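Local atomic coordinates of sensor protein QseC (Escherichia coli, PDB entry 3JZ3), a protein that acts as the sensor histidine kinase of the QseB/QseC two-component system, using ATP for histidine phosphorylation and activating the flagella regulon through FlhDC transcription. Residues I48-T52 / L120-N124; L117-L121 / I190-M196. All coordinates share one frame; numbering follows the deposited sequence.

Interaction 1: residues I48-T52 / L120-N124; sequences IDRAT and LLVRN. With SO4 (sulfate ion), chain C.
I48 lays CG1 over one face of the R123 guanidinium, 3.8 Å above its plane and offset toward the rim. The closer touch is aliphatic: R123 CG lies 3.4 Å from I48 CG1, the two side chains crossing at about a right angle. The N124 amide instead meets T52 within its own plane, where N124 ND2 donates to T52 OG1 (2.9 Å, N-H...O 162°). N124 ND2 also donates to L120 O at 2.8 Å, from above that carbonyl's plane, and the two bonds together fix the rotation of the amide. T52 OG1 both accepts and donates, its own bond going to I48 O at 2.6 Å; with chi1 at -69° it lies beside its own backbone N, yet T52 OG1 and T52 N reach I48 O from opposite faces of its carbonyl plane. L120 CD2 adds apolar packing against A51 CB. Away from this interface, the R50 guanidinium holds at its edge a sulfate, probably from the crystallisation liquor, NE and NH2 both donating to O2, and R53 also binds the ion. The short axes are 10.6 Å apart at 135°. Helix 42-61, from the phospho-acceptor region, thus packs on helix 115-131, which carries the N-box sequence of the histidine kinase ATPase domain.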
loop_
_atom_site.group_PDB
_atom_site.type_symbol
_atom_site.label_atom_id
_atom_site.label_comp_id
_atom_site.label_asym_id
_atom_site.label_seq_id
_atom_site.Cartn_x
_atom_site.Cartn_y
_atom_site.Cartn_z
ATOM N N ILE B 48 1.186 -7.235 -1.226
ATOM C CA ILE B 48 0.788 -6.843 -2.580
ATOM C C ILE B 48 -0.594 -7.384 -2.940
ATOM O O ILE B 48 -1.367 -6.718 -3.629
ATOM C CB ILE B 48 1.853 -7.290 -3.625
ATOM C CG1 ILE B 48 3.122 -6.430 -3.496
ATOM C CG2 ILE B 48 1.301 -7.274 -5.060
ATOM C CD1 ILE B 48 2.915 -4.912 -3.692
ATOM N N ASP B 49 -0.900 -8.582 -2.450
ATOM C CA ASP B 49 -2.183 -9.236 -2.686
ATOM C C ASP B 49 -3.350 -8.465 -2.062
ATOM O O ASP B 49 -4.411 -8.332 -2.673
ATOM C CB ASP B 49 -2.143 -10.655 -2.118
ATOM C CG ASP B 49 -2.446 -11.704 -3.159
ATOM O OD1 ASP B 49 -3.598 -11.744 -3.644
ATOM O OD2 ASP B 49 -1.526 -12.491 -3.485
ATOM N N ARG B 50 -3.138 -7.967 -0.846
ATOM C CA ARG B 50 -4.153 -7.205 -0.120
ATOM C C ARG B 50 -4.363 -5.809 -0.703
ATOM O O ARG B 50 -5.498 -5.359 -0.832
ATOM C CB ARG B 50 -3.786 -7.100 1.357
ATOM C CG ARG B 50 -3.861 -8.415 2.101
ATOM C CD ARG B 50 -3.104 -8.327 3.403
ATOM N NE ARG B 50 -3.106 -9.604 4.100
ATOM C CZ ARG B 50 -2.684 -9.785 5.346
ATOM N NH1 ARG B 50 -2.216 -8.763 6.056
ATOM N NH2 ARG B 50 -2.737 -10.996 5.883
ATOM N N ALA B 51 -3.270 -5.134 -1.047
ATOM C CA ALA B 51 -3.336 -3.825 -1.696
ATOM C C ALA B 51 -3.989 -3.925 -3.071
ATOM O O ALA B 51 -4.764 -3.049 -3.458
ATOM C CB ALA B 51 -1.954 -3.208 -1.803
ATOM N N THR B 52 -3.680 -5.004 -3.791
ATOM C CA THR B 52 -4.257 -5.282 -5.110
ATOM C C THR B 52 -5.775 -5.434 -5.030
ATOM O O THR B 52 -6.504 -4.732 -5.729
ATOM C CB THR B 52 -3.630 -6.553 -5.740
ATOM O OG1 THR B 52 -2.262 -6.294 -6.073
ATOM C CG2 THR B 52 -4.377 -6.983 -6.996
ATOM N N LEU B 120 2.050 -1.383 -8.726
ATOM C CA LEU B 120 1.184 -2.529 -8.425
ATOM C C LEU B 120 1.111 -3.514 -9.583
ATOM O O LEU B 120 1.228 -4.718 -9.378
ATOM C CB LEU B 120 -0.235 -2.064 -8.074
ATOM C CG LEU B 120 -0.531 -1.592 -6.653
ATOM C CD1 LEU B 120 -1.947 -1.045 -6.584
ATOM C CD2 LEU B 120 -0.338 -2.722 -5.646
ATOM N N LEU B 121 0.894 -2.992 -10.788
ATOM C CA LEU B 121 0.881 -3.801 -12.005
ATOM C C LEU B 121 2.154 -4.636 -12.116
ATOM O O LEU B 121 2.088 -5.863 -12.227
ATOM C CB LEU B 121 0.733 -2.906 -13.241
ATOM C CG LEU B 121 0.519 -3.570 -14.606
ATOM C CD1 LEU B 121 -0.036 -2.568 -15.599
ATOM C CD2 LEU B 121 1.800 -4.198 -15.149
ATOM N N VAL B 122 3.305 -3.967 -12.072
ATOM C CA VAL B 122 4.593 -4.631 -12.267
ATOM C C VAL B 122 4.827 -5.683 -11.188
ATOM O O VAL B 122 5.264 -6.798 -11.477
ATOM C CB VAL B 122 5.770 -3.614 -12.311
ATOM C CG1 VAL B 122 7.104 -4.337 -12.302
ATOM C CG2 VAL B 122 5.663 -2.726 -13.545
ATOM N N ARG B 123 4.507 -5.320 -9.950
ATOM C CA ARG B 123 4.745 -6.181 -8.803
ATOM C C ARG B 123 3.892 -7.459 -8.811
ATOM O O ARG B 123 4.358 -8.519 -8.398
ATOM C CB ARG B 123 4.544 -5.392 -7.513
ATOM C CG ARG B 123 5.061 -6.092 -6.282
ATOM C CD ARG B 123 6.576 -6.108 -6.209
ATOM N NE ARG B 123 7.026 -6.844 -5.031
ATOM C CZ ARG B 123 7.102 -6.338 -3.802
ATOM N NH1 ARG B 123 6.758 -5.079 -3.563
ATOM N NH2 ARG B 123 7.524 -7.098 -2.804
ATOM N N ASN B 124 2.655 -7.352 -9.287
ATOM C CA ASN B 124 1.794 -8.517 -9.473
ATOM C C ASN B 124 2.370 -9.525 -10.461
ATOM O O ASN B 124 2.365 -10.730 -10.202
ATOM C CB ASN B 124 0.396 -8.092 -9.918
ATOM C CG ASN B 124 -0.510 -7.788 -8.752
ATOM O OD1 ASN B 124 -1.033 -8.694 -8.108
ATOM N ND2 ASN B 124 -0.703 -6.506 -8.470
HETATM S S SO4 C . -4.274 -12.744 2.550
HETATM O O1 SO4 C . -3.820 -11.779 1.551
HETATM O O2 SO4 C . -4.381 -12.093 3.853
HETATM O O3 SO4 C . -5.584 -13.265 2.164
HETATM O O4 SO4 C . -3.313 -13.840 2.631
#

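Interaction 2: residues L117-L121 / I190-M196; sequences LLSLL and IAKLHGM
I190 is a knob set among L117, L118, L120 and L121, and its two branches divide the work. I190 CG2 meets L121 CD1 at 3.5 Å, while I190 CD1 reaches the helix backbone, 3.4 Å from L117 O. L121 has CG anti to its amide nitrogen (chi1 -172°); the L121 and I190 side chains slide past each other in opposite directions, and L121 CD1 also touches A191 CB.

The second focus is the H194 ring. L118 CD2 stands 3.5 Å from the H194 ring centroid and 5° off the normal, a CH-pi contact over the centre of one face, whereas L117 CB lies at the ring edge near CE1. L118 CD2 also touches the terminal methyl of M196, a selenomethionine here, and L117 CD1 crosses L193 CD2 at about a right angle.

One shell out, the ring is held at both nitrogens. H194 ND1 donates to I190 O at 2.7 Å, nearly straight and with that oxygen in the ring plane. H194 NE2 is hydrogen-bonded to the backbone N of Q114; this pattern is consistent with a neutral ring protonated on ND1. I190 O also accepts from H194 N. The chain then turns in a Schellman motif, with G195 at positive phi as C-prime residue and M196 N bonded to A191 O at 2.7 Å; this turn ends helix 186-193.

Further out, L59 of helix 42-61 packs on I190, L81 of helix 78-95 on L118, and V212 of strand 208-213 on L121 and M196. The contact therefore joins helix 115-131 to the end of helix 186-193, against strand 208-213 of the mixed sheet.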
loop_
_atom_site.group_PDB
_atom_site.type_symbol
_atom_site.label_atom_id
_atom_site.label_comp_id
_atom_site.label_asym_id
_atom_site.label_seq_id
_atom_site.Cartn_x
_atom_site.Cartn_y
_atom_site.Cartn_z
ATOM N N LEU B 117 -0.064 2.820 -9.084
ATOM C CA LEU B 117 -0.776 1.852 -9.903
ATOM C C LEU B 117 0.171 1.068 -10.805
ATOM O O LEU B 117 0.038 -0.151 -10.930
ATOM C CB LEU B 117 -1.882 2.527 -10.720
ATOM C CG LEU B 117 -3.071 3.124 -9.948
ATOM C CD1 LEU B 117 -4.142 3.598 -10.911
ATOM C CD2 LEU B 117 -3.668 2.151 -8.929
ATOM N N LEU B 118 1.140 1.749 -11.413
ATOM C CA LEU B 118 2.099 1.058 -12.286
ATOM C C LEU B 118 3.012 0.142 -11.486
ATOM O O LEU B 118 3.419 -0.919 -11.966
ATOM C CB LEU B 118 2.921 2.039 -13.122
ATOM C CG LEU B 118 2.205 2.643 -14.331
ATOM C CD1 LEU B 118 3.183 3.466 -15.155
ATOM C CD2 LEU B 118 1.539 1.566 -15.195
ATOM N N SER B 119 3.313 0.564 -10.264
ATOM C CA SER B 119 4.105 -0.226 -9.337
ATOM C C SER B 119 3.358 -1.508 -8.960
ATOM O O SER B 119 3.955 -2.581 -8.901
ATOM C CB SER B 119 4.445 0.604 -8.098
ATOM O OG SER B 119 5.112 -0.178 -7.129
ATOM N N LEU B 120 2.050 -1.383 -8.726
ATOM C CA LEU B 120 1.184 -2.529 -8.425
ATOM C C LEU B 120 1.111 -3.514 -9.583
ATOM O O LEU B 120 1.228 -4.718 -9.378
ATOM C CB LEU B 120 -0.235 -2.064 -8.074
ATOM C CG LEU B 120 -0.531 -1.592 -6.653
ATOM C CD1 LEU B 120 -1.947 -1.045 -6.584
ATOM C CD2 LEU B 120 -0.338 -2.722 -5.646
ATOM N N LEU B 121 0.894 -2.992 -10.788
ATOM C CA LEU B 121 0.881 -3.801 -12.005
ATOM C C LEU B 121 2.154 -4.636 -12.116
ATOM O O LEU B 121 2.088 -5.863 -12.227
ATOM C CB LEU B 121 0.733 -2.906 -13.241
ATOM C CG LEU B 121 0.519 -3.570 -14.606
ATOM C CD1 LEU B 121 -0.036 -2.568 -15.599
ATOM C CD2 LEU B 121 1.800 -4.198 -15.149
ATOM N N ILE B 190 -5.371 -1.883 -14.905
ATOM C CA ILE B 190 -4.389 -0.807 -14.782
ATOM C C ILE B 190 -3.752 -0.509 -16.141
ATOM O O ILE B 190 -3.630 0.656 -16.532
ATOM C CB ILE B 190 -3.309 -1.145 -13.726
ATOM C CG1 ILE B 190 -3.883 -0.986 -12.318
ATOM C CG2 ILE B 190 -2.067 -0.273 -13.901
ATOM C CD1 ILE B 190 -3.044 -1.642 -11.236
ATOM N N ALA B 191 -3.365 -1.566 -16.852
ATOM C CA ALA B 191 -2.797 -1.438 -18.190
ATOM C C ALA B 191 -3.722 -0.644 -19.110
ATOM O O ALA B 191 -3.289 0.326 -19.736
ATOM C CB ALA B 191 -2.506 -2.814 -18.784
ATOM N N LYS B 192 -4.993 -1.051 -19.163
ATOM C CA LYS B 192 -6.001 -0.422 -20.023
ATOM C C LYS B 192 -6.182 1.052 -19.685
ATOM O O LYS B 192 -6.338 1.884 -20.575
ATOM C CB LYS B 192 -7.342 -1.158 -19.922
ATOM N N LEU B 193 -6.144 1.364 -18.393
ATOM C CA LEU B 193 -6.224 2.742 -17.922
ATOM C C LEU B 193 -5.047 3.582 -18.434
ATOM O O LEU B 193 -5.206 4.769 -18.715
ATOM C CB LEU B 193 -6.291 2.766 -16.391
ATOM C CG LEU B 193 -6.364 4.092 -15.629
ATOM C CD1 LEU B 193 -7.692 4.801 -15.860
ATOM C CD2 LEU B 193 -6.148 3.846 -14.148
ATOM N N HIS B 194 -3.881 2.951 -18.564
ATOM C CA HIS B 194 -2.663 3.621 -19.025
ATOM C C HIS B 194 -2.462 3.552 -20.541
ATOM O O HIS B 194 -1.407 3.940 -21.050
ATOM C CB HIS B 194 -1.445 3.017 -18.327
ATOM C CG HIS B 194 -1.341 3.377 -16.882
ATOM N ND1 HIS B 194 -2.017 2.694 -15.895
ATOM C CD2 HIS B 194 -0.642 4.351 -16.256
ATOM C CE1 HIS B 194 -1.738 3.232 -14.721
ATOM N NE2 HIS B 194 -0.906 4.240 -14.913
ATOM N N GLY B 195 -3.467 3.053 -21.257
ATOM C CA GLY B 195 -3.371 2.884 -22.708
ATOM C C GLY B 195 -2.397 1.786 -23.099
ATOM O O GLY B 195 -1.753 1.861 -24.146
HETATM N N MSE B 196 -2.295 0.766 -22.252
HETATM C CA MSE B 196 -1.372 -0.339 -22.467
HETATM C C MSE B 196 -2.147 -1.622 -22.707
HETATM O O MSE B 196 -3.284 -1.765 -22.259
HETATM C CB MSE B 196 -0.444 -0.522 -21.259
HETATM C CG MSE B 196 0.483 0.651 -20.974
HETATM SE SE MSE B 196 1.488 0.421 -19.305
HETATM C CE MSE B 196 2.464 2.115 -19.305
#

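How the interactions relate
Both contacts are buried and both use helix 115-131, sharing L120 and L121, with centres 11 Å apart. Interaction 1 joins this helix to helix 42-61 of the phospho-acceptor region; interaction 2 stays within the ATPase domain, holding it to helix 186-193 and the turn after it. L120 serves both, with CD2 in the first and CB in the second, whereas L121 makes contact only in interaction 2. The chemistry differs accordingly: in interaction 1 a single side-chain hydrogen bond crosses the interface, its two ends also bonded to backbone carbonyls of their own helices, whereas none crosses in interaction 2, where H194 ND1 turns back to its own helix end and NE2 bonds to Q114 N. It also buries more surface, 374 against 298 Å².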